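Local coordinates for Thiol:disulfide interchange protein DsbC (Haemophilus influenzae, PDB 1T3B), which probably acts as a periplasmic disulfide isomerase, a homodimer of the thioredoxin family that exchanges disulfide bonds with other proteins through a redox-active cysteine pair, at residues H88-F93 against L114-R119; M94-H99 against N130-Q135. All blocks are in the same frame, centred on the assembly; numbering follows the deposited sequence.

Interaction 1: residues H88-F93 against L114-R119; sequences HVVTVF and LGITVR
Arg-119 takes hold of the hydroxyl of Thr-91 side-on, with two nitrogens on one oxygen: NH2 lies 3.1 Å and NE 3.3 Å from Thr-91 OG1, which sits in the guanidinium plane at its edge. A bend at chi3 (-54°) turns the arginine chain back across the neighbouring strand, and Val-89 CG1 lies over one face of the group, 3.8 Å from Arg-119 NE. On the face that carries His-88, Val-90, Ile-116 and Val-118 the contacts are apolar: Ile-116 CG2 rests 3.9 Å from Val-90 CG2, and farther along Val-92 CG2 touches Val-118 CG1. The His-88 ring is met at its edge, near its plane, by Ile-116 CG1, 3.7 Å from CD2.

Between these two layers of side chains the strands run parallel, 21° apart, as the central pair of the thioredoxin-like sheet, joined by a right-handed beta-alpha-beta crossover through helices 99-105 and 108-113. The backbone ladder runs from His-88 N to Gly-115 O (2.7 Å) up to Val-92 N to Arg-119 O (2.8 Å), with a weak rung at Val-90 N to Thr-117 O. Gly-115, at positive phi, ends helix 108-113 in a Schellman motif just before the strand begins. Outside the pair, Asn-72 OD1 takes a second bond from Arg-119 NH2, Glu-86 binds the hydroxyl of Thr-117, and helix 199-208 packs on His-88 and Val-90 through Leu-203 and Leu-206.

Interaction 2: residues M94-H99 against N130-Q135; sequences MDITCH and NQTAKQ
Asp-95 OD1 is gripped twice by Thr-97: the hydroxyl OG1 stands 2.8 Å from it, above the carboxylate plane, and the backbone N of Thr-97 lies 2.9 Å from OD1 in a nearly straight bond (171°). The backbone bond makes an Asx turn, set within the type I turn from Asp-95 to Cys-98. The turn ends at Cys-98, the first cysteine of the redox-active pair of the thioredoxin-like domain: it is the N-cap of helix 99-105 and is disulfide-bonded to Cys-101 here. The contact lays this turn against the first turns of helix 131-141, whose N-cap is Asn-130.

Thr-97 holds OG1 between its own N and carbonyl carbon (chi1 58°), which brings it back over the aspartate and sends CG2 out to the helix. There the methyl meets Thr-132 tip to tip, CG2 to CG2 at 3.8 Å. Ile-96 and Thr-132 lie alongside each other, pointing opposite ways, with Ile-96 CG1 4.0 Å from Thr-132 CG2. Ile-96 CD1 reaches on to the backbone, 3.8 Å from Thr-132 O. No hydrogen bond crosses between the segments.

The second carboxylate oxygen, Asp-95 OD2, accepts from Arg-125 N, tying the turn to the loop beyond strand 116-122. Met-136, the residue after Gln-135, packs on both Asp-95 and Ile-96.

After the N-terminal domain, helix 63-72 and edge strand 79-81, the chain enters strand 88-94, which supplies the first segment of interaction 1, and runs straight on into 94-99, the first segment of interaction 2. It passes through helices 99-105 and 108-113 and returns to the sheet at 114-119, closing the loop of interaction 1. Past strand 116-122 it reaches helix 131-141, where 130-135 closes the loop of interaction 2. The segments alternate along the sequence, so the two loops cross, with contact centres about 21 Å apart. Interaction 1 joins two strands at the middle of the sheet; interaction 2 ties the turn that ends at the first redox-active cysteine to helix 131-141.

Interaction 1: residues H88-F93 against L114-R119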
loop_
_atom_site.group_PDB
_atom_site.type_symbol
_atom_site.label_atom_id
_atom_site.label_comp_id
_atom_site.label_asym_id
_atom_site.label_seq_id
_atom_site.Cartn_x
_atom_site.Cartn_y
_atom_site.Cartn_z
ATOM N N HIS A 88 -17.310 0.765 30.157
ATOM C CA HIS A 88 -16.665 1.133 28.894
ATOM C C HIS A 88 -15.830 2.411 29.030
ATOM O O HIS A 88 -16.113 3.261 29.871
ATOM C CB HIS A 88 -17.722 1.321 27.813
ATOM C CG HIS A 88 -18.624 0.140 27.646
ATOM N ND1 HIS A 88 -18.153 -1.118 27.331
ATOM C CD2 HIS A 88 -19.968 0.020 27.771
ATOM C CE1 HIS A 88 -19.170 -1.961 27.271
ATOM N NE2 HIS A 88 -20.282 -1.295 27.534
ATOM N N VAL A 89 -14.803 2.535 28.197
ATOM C CA VAL A 89 -13.910 3.689 28.227
ATOM C C VAL A 89 -13.548 4.072 26.796
ATOM O O VAL A 89 -12.533 3.615 26.267
ATOM C CB VAL A 89 -12.602 3.353 28.981
ATOM C CG1 VAL A 89 -11.676 4.553 29.012
ATOM C CG2 VAL A 89 -12.921 2.905 30.382
ATOM N N VAL A 90 -14.361 4.914 26.170
ATOM C CA VAL A 90 -14.100 5.316 24.796
ATOM C C VAL A 90 -13.494 6.710 24.638
ATOM O O VAL A 90 -13.883 7.641 25.328
ATOM C CB VAL A 90 -15.391 5.235 23.973
ATOM C CG1 VAL A 90 -16.033 3.881 24.190
ATOM C CG2 VAL A 90 -16.348 6.358 24.372
ATOM N N THR A 91 -12.531 6.832 23.727
ATOM C CA THR A 91 -11.875 8.102 23.431
ATOM C C THR A 91 -12.530 8.709 22.189
ATOM O O THR A 91 -12.623 8.067 21.148
ATOM C CB THR A 91 -10.392 7.920 23.145
ATOM O OG1 THR A 91 -9.773 7.223 24.229
ATOM C CG2 THR A 91 -9.729 9.272 22.996
ATOM N N VAL A 92 -12.961 9.959 22.302
ATOM C CA VAL A 92 -13.648 10.649 21.220
ATOM C C VAL A 92 -12.841 11.805 20.675
ATOM O O VAL A 92 -12.324 12.606 21.450
ATOM C CB VAL A 92 -14.984 11.207 21.727
ATOM C CG1 VAL A 92 -15.677 12.006 20.663
ATOM C CG2 VAL A 92 -15.842 10.090 22.207
ATOM N N PHE A 93 -12.717 11.886 19.350
ATOM C CA PHE A 93 -12.008 13.004 18.734
ATOM C C PHE A 93 -13.085 14.031 18.472
ATOM O O PHE A 93 -14.061 13.780 17.779
ATOM C CB PHE A 93 -11.305 12.593 17.448
ATOM C CG PHE A 93 -10.052 11.802 17.677
ATOM C CD1 PHE A 93 -10.108 10.431 17.898
ATOM C CD2 PHE A 93 -8.812 12.432 17.702
ATOM C CE1 PHE A 93 -8.943 9.701 18.139
ATOM C CE2 PHE A 93 -7.651 11.715 17.942
ATOM C CZ PHE A 93 -7.716 10.347 18.162
ATOM N N LEU A 114 -24.594 4.995 31.339
ATOM C CA LEU A 114 -24.678 3.694 30.671
ATOM C C LEU A 114 -23.366 2.985 30.962
ATOM O O LEU A 114 -23.080 1.938 30.399
ATOM C CB LEU A 114 -24.857 3.838 29.156
ATOM C CG LEU A 114 -26.270 3.892 28.550
ATOM C CD1 LEU A 114 -26.182 4.238 27.062
ATOM C CD2 LEU A 114 -26.974 2.553 28.736
ATOM N N GLY A 115 -22.571 3.581 31.848
ATOM C CA GLY A 115 -21.294 3.007 32.227
ATOM C C GLY A 115 -20.196 3.253 31.214
ATOM O O GLY A 115 -19.279 2.440 31.079
ATOM N N ILE A 116 -20.280 4.369 30.494
ATOM C CA ILE A 116 -19.266 4.687 29.493
ATOM C C ILE A 116 -18.536 5.982 29.820
ATOM O O ILE A 116 -19.131 7.047 29.867
ATOM C CB ILE A 116 -19.882 4.822 28.076
ATOM C CG1 ILE A 116 -20.736 3.597 27.745
ATOM C CG2 ILE A 116 -18.773 4.952 27.040
ATOM C CD1 ILE A 116 -21.341 3.619 26.357
ATOM N N THR A 117 -17.237 5.866 30.048
ATOM C CA THR A 117 -16.375 7.000 30.351
ATOM C C THR A 117 -15.940 7.662 29.045
ATOM O O THR A 117 -15.274 7.028 28.221
ATOM C CB THR A 117 -15.108 6.538 31.089
ATOM O OG1 THR A 117 -15.434 6.238 32.449
ATOM C CG2 THR A 117 -14.034 7.604 31.037
ATOM N N VAL A 118 -16.300 8.928 28.857
ATOM C CA VAL A 118 -15.930 9.638 27.637
ATOM C C VAL A 118 -14.630 10.418 27.834
ATOM O O VAL A 118 -14.507 11.210 28.752
ATOM C CB VAL A 118 -17.059 10.592 27.198
ATOM C CG1 VAL A 118 -16.664 11.320 25.931
ATOM C CG2 VAL A 118 -18.339 9.804 26.967
ATOM N N ARG A 119 -13.653 10.179 26.967
ATOM C CA ARG A 119 -12.361 10.850 27.055
ATOM C C ARG A 119 -12.097 11.622 25.766
ATOM O O ARG A 119 -11.971 11.030 24.703
ATOM C CB ARG A 119 -11.255 9.816 27.279
ATOM C CG ARG A 119 -11.673 8.654 28.172
ATOM C CD ARG A 119 -10.480 7.830 28.633
ATOM N NE ARG A 119 -9.663 7.385 27.511
ATOM C CZ ARG A 119 -8.576 6.631 27.622
ATOM N NH1 ARG A 119 -8.163 6.228 28.816
ATOM N NH2 ARG A 119 -7.904 6.280 26.535
#

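Interaction 2: residues M94-H99 against N130-Q135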
loop_
_atom_site.group_PDB
_atom_site.type_symbol
_atom_site.label_atom_id
_atom_site.label_comp_id
_atom_site.label_asym_id
_atom_site.label_seq_id
_atom_site.Cartn_x
_atom_site.Cartn_y
_atom_site.Cartn_z
ATOM N N MET A 94 -12.907 15.207 19.034
ATOM C CA MET A 94 -13.942 16.197 18.929
ATOM C C MET A 94 -13.476 17.569 18.478
ATOM O O MET A 94 -12.304 17.905 18.595
ATOM C CB MET A 94 -14.622 16.247 20.291
ATOM C CG MET A 94 -15.603 17.338 20.483
ATOM S SD MET A 94 -15.252 18.114 22.060
ATOM C CE MET A 94 -13.990 19.241 21.598
ATOM N N ASP A 95 -14.409 18.343 17.934
ATOM C CA ASP A 95 -14.137 19.695 17.466
ATOM C C ASP A 95 -15.198 20.586 18.107
ATOM O O ASP A 95 -16.340 20.174 18.272
ATOM C CB ASP A 95 -14.226 19.759 15.942
ATOM C CG ASP A 95 -13.697 21.064 15.384
ATOM O OD1 ASP A 95 -14.166 22.134 15.841
ATOM O OD2 ASP A 95 -12.817 21.022 14.495
ATOM N N ILE A 96 -14.830 21.809 18.459
ATOM C CA ILE A 96 -15.757 22.700 19.140
ATOM C C ILE A 96 -16.777 23.380 18.257
ATOM O O ILE A 96 -17.753 23.952 18.744
ATOM C CB ILE A 96 -14.992 23.770 19.942
ATOM C CG1 ILE A 96 -13.999 24.491 19.037
ATOM C CG2 ILE A 96 -14.261 23.120 21.086
ATOM C CD1 ILE A 96 -13.234 25.560 19.722
ATOM N N THR A 97 -16.561 23.308 16.958
ATOM C CA THR A 97 -17.475 23.935 16.024
ATOM C C THR A 97 -18.274 22.865 15.287
ATOM O O THR A 97 -18.655 23.060 14.136
ATOM C CB THR A 97 -16.692 24.753 14.991
ATOM O OG1 THR A 97 -15.759 23.892 14.311
ATOM C CG2 THR A 97 -15.946 25.899 15.671
ATOM N N CYS A 98 -18.528 21.738 15.946
ATOM C CA CYS A 98 -19.245 20.642 15.313
ATOM C C CYS A 98 -20.538 20.274 16.047
ATOM O O CYS A 98 -20.515 19.820 17.189
ATOM C CB CYS A 98 -18.284 19.446 15.177
ATOM S SG CYS A 98 -18.925 17.772 15.490
ATOM N N HIS A 99 -21.667 20.482 15.371
ATOM C CA HIS A 99 -22.995 20.208 15.926
ATOM C C HIS A 99 -23.177 18.878 16.642
ATOM O O HIS A 99 -23.775 18.825 17.721
ATOM C CB HIS A 99 -24.059 20.319 14.832
ATOM C CG HIS A 99 -25.444 19.960 15.289
ATOM N ND1 HIS A 99 -26.138 18.882 14.780
ATOM C CD2 HIS A 99 -26.262 20.534 16.204
ATOM C CE1 HIS A 99 -27.323 18.808 15.360
ATOM N NE2 HIS A 99 -27.425 19.798 16.228
ATOM N N ASN A 130 -6.190 28.780 12.727
ATOM C CA ASN A 130 -7.324 29.677 12.886
ATOM C C ASN A 130 -7.735 29.847 14.333
ATOM O O ASN A 130 -7.390 29.034 15.186
ATOM C CB ASN A 130 -8.516 29.208 12.047
ATOM C CG ASN A 130 -8.966 27.805 12.387
ATOM O OD1 ASN A 130 -8.188 26.849 12.333
ATOM N ND2 ASN A 130 -10.242 27.674 12.726
ATOM N N GLN A 131 -8.459 30.931 14.598
ATOM C CA GLN A 131 -8.924 31.267 15.931
ATOM C C GLN A 131 -9.418 30.016 16.663
ATOM O O GLN A 131 -9.126 29.801 17.844
ATOM C CB GLN A 131 -10.047 32.289 15.806
ATOM C CG GLN A 131 -10.357 33.067 17.078
ATOM C CD GLN A 131 -11.624 33.911 16.959
ATOM O OE1 GLN A 131 -12.737 33.382 16.822
ATOM N NE2 GLN A 131 -11.459 35.230 17.007
ATOM N N THR A 132 -10.156 29.188 15.933
ATOM C CA THR A 132 -10.724 27.946 16.446
ATOM C C THR A 132 -9.710 26.897 16.908
ATOM O O THR A 132 -9.911 26.224 17.916
ATOM C CB THR A 132 -11.618 27.330 15.380
ATOM O OG1 THR A 132 -12.722 28.209 15.139
ATOM C CG2 THR A 132 -12.119 25.963 15.813
ATOM N N ALA A 133 -8.627 26.744 16.166
ATOM C CA ALA A 133 -7.613 25.776 16.545
ATOM C C ALA A 133 -6.837 26.311 17.741
ATOM O O ALA A 133 -6.284 25.552 18.541
ATOM C CB ALA A 133 -6.676 25.536 15.387
ATOM N N LYS A 134 -6.810 27.631 17.859
ATOM C CA LYS A 134 -6.087 28.289 18.940
ATOM C C LYS A 134 -6.890 28.244 20.237
ATOM O O LYS A 134 -6.327 28.198 21.334
ATOM C CB LYS A 134 -5.810 29.745 18.557
ATOM C CG LYS A 134 -5.308 29.941 17.125
ATOM C CD LYS A 134 -3.802 30.038 17.027
ATOM N N GLN A 135 -8.211 28.275 20.106
ATOM C CA GLN A 135 -9.081 28.234 21.274
ATOM C C GLN A 135 -9.039 26.857 21.914
ATOM O O GLN A 135 -9.080 26.721 23.134
ATOM C CB GLN A 135 -10.510 28.569 20.874
ATOM C CG GLN A 135 -10.618 29.866 20.122
ATOM C CD GLN A 135 -12.020 30.141 19.678
ATOM O OE1 GLN A 135 -12.637 29.318 19.015
ATOM N NE2 GLN A 135 -12.539 31.301 20.042
#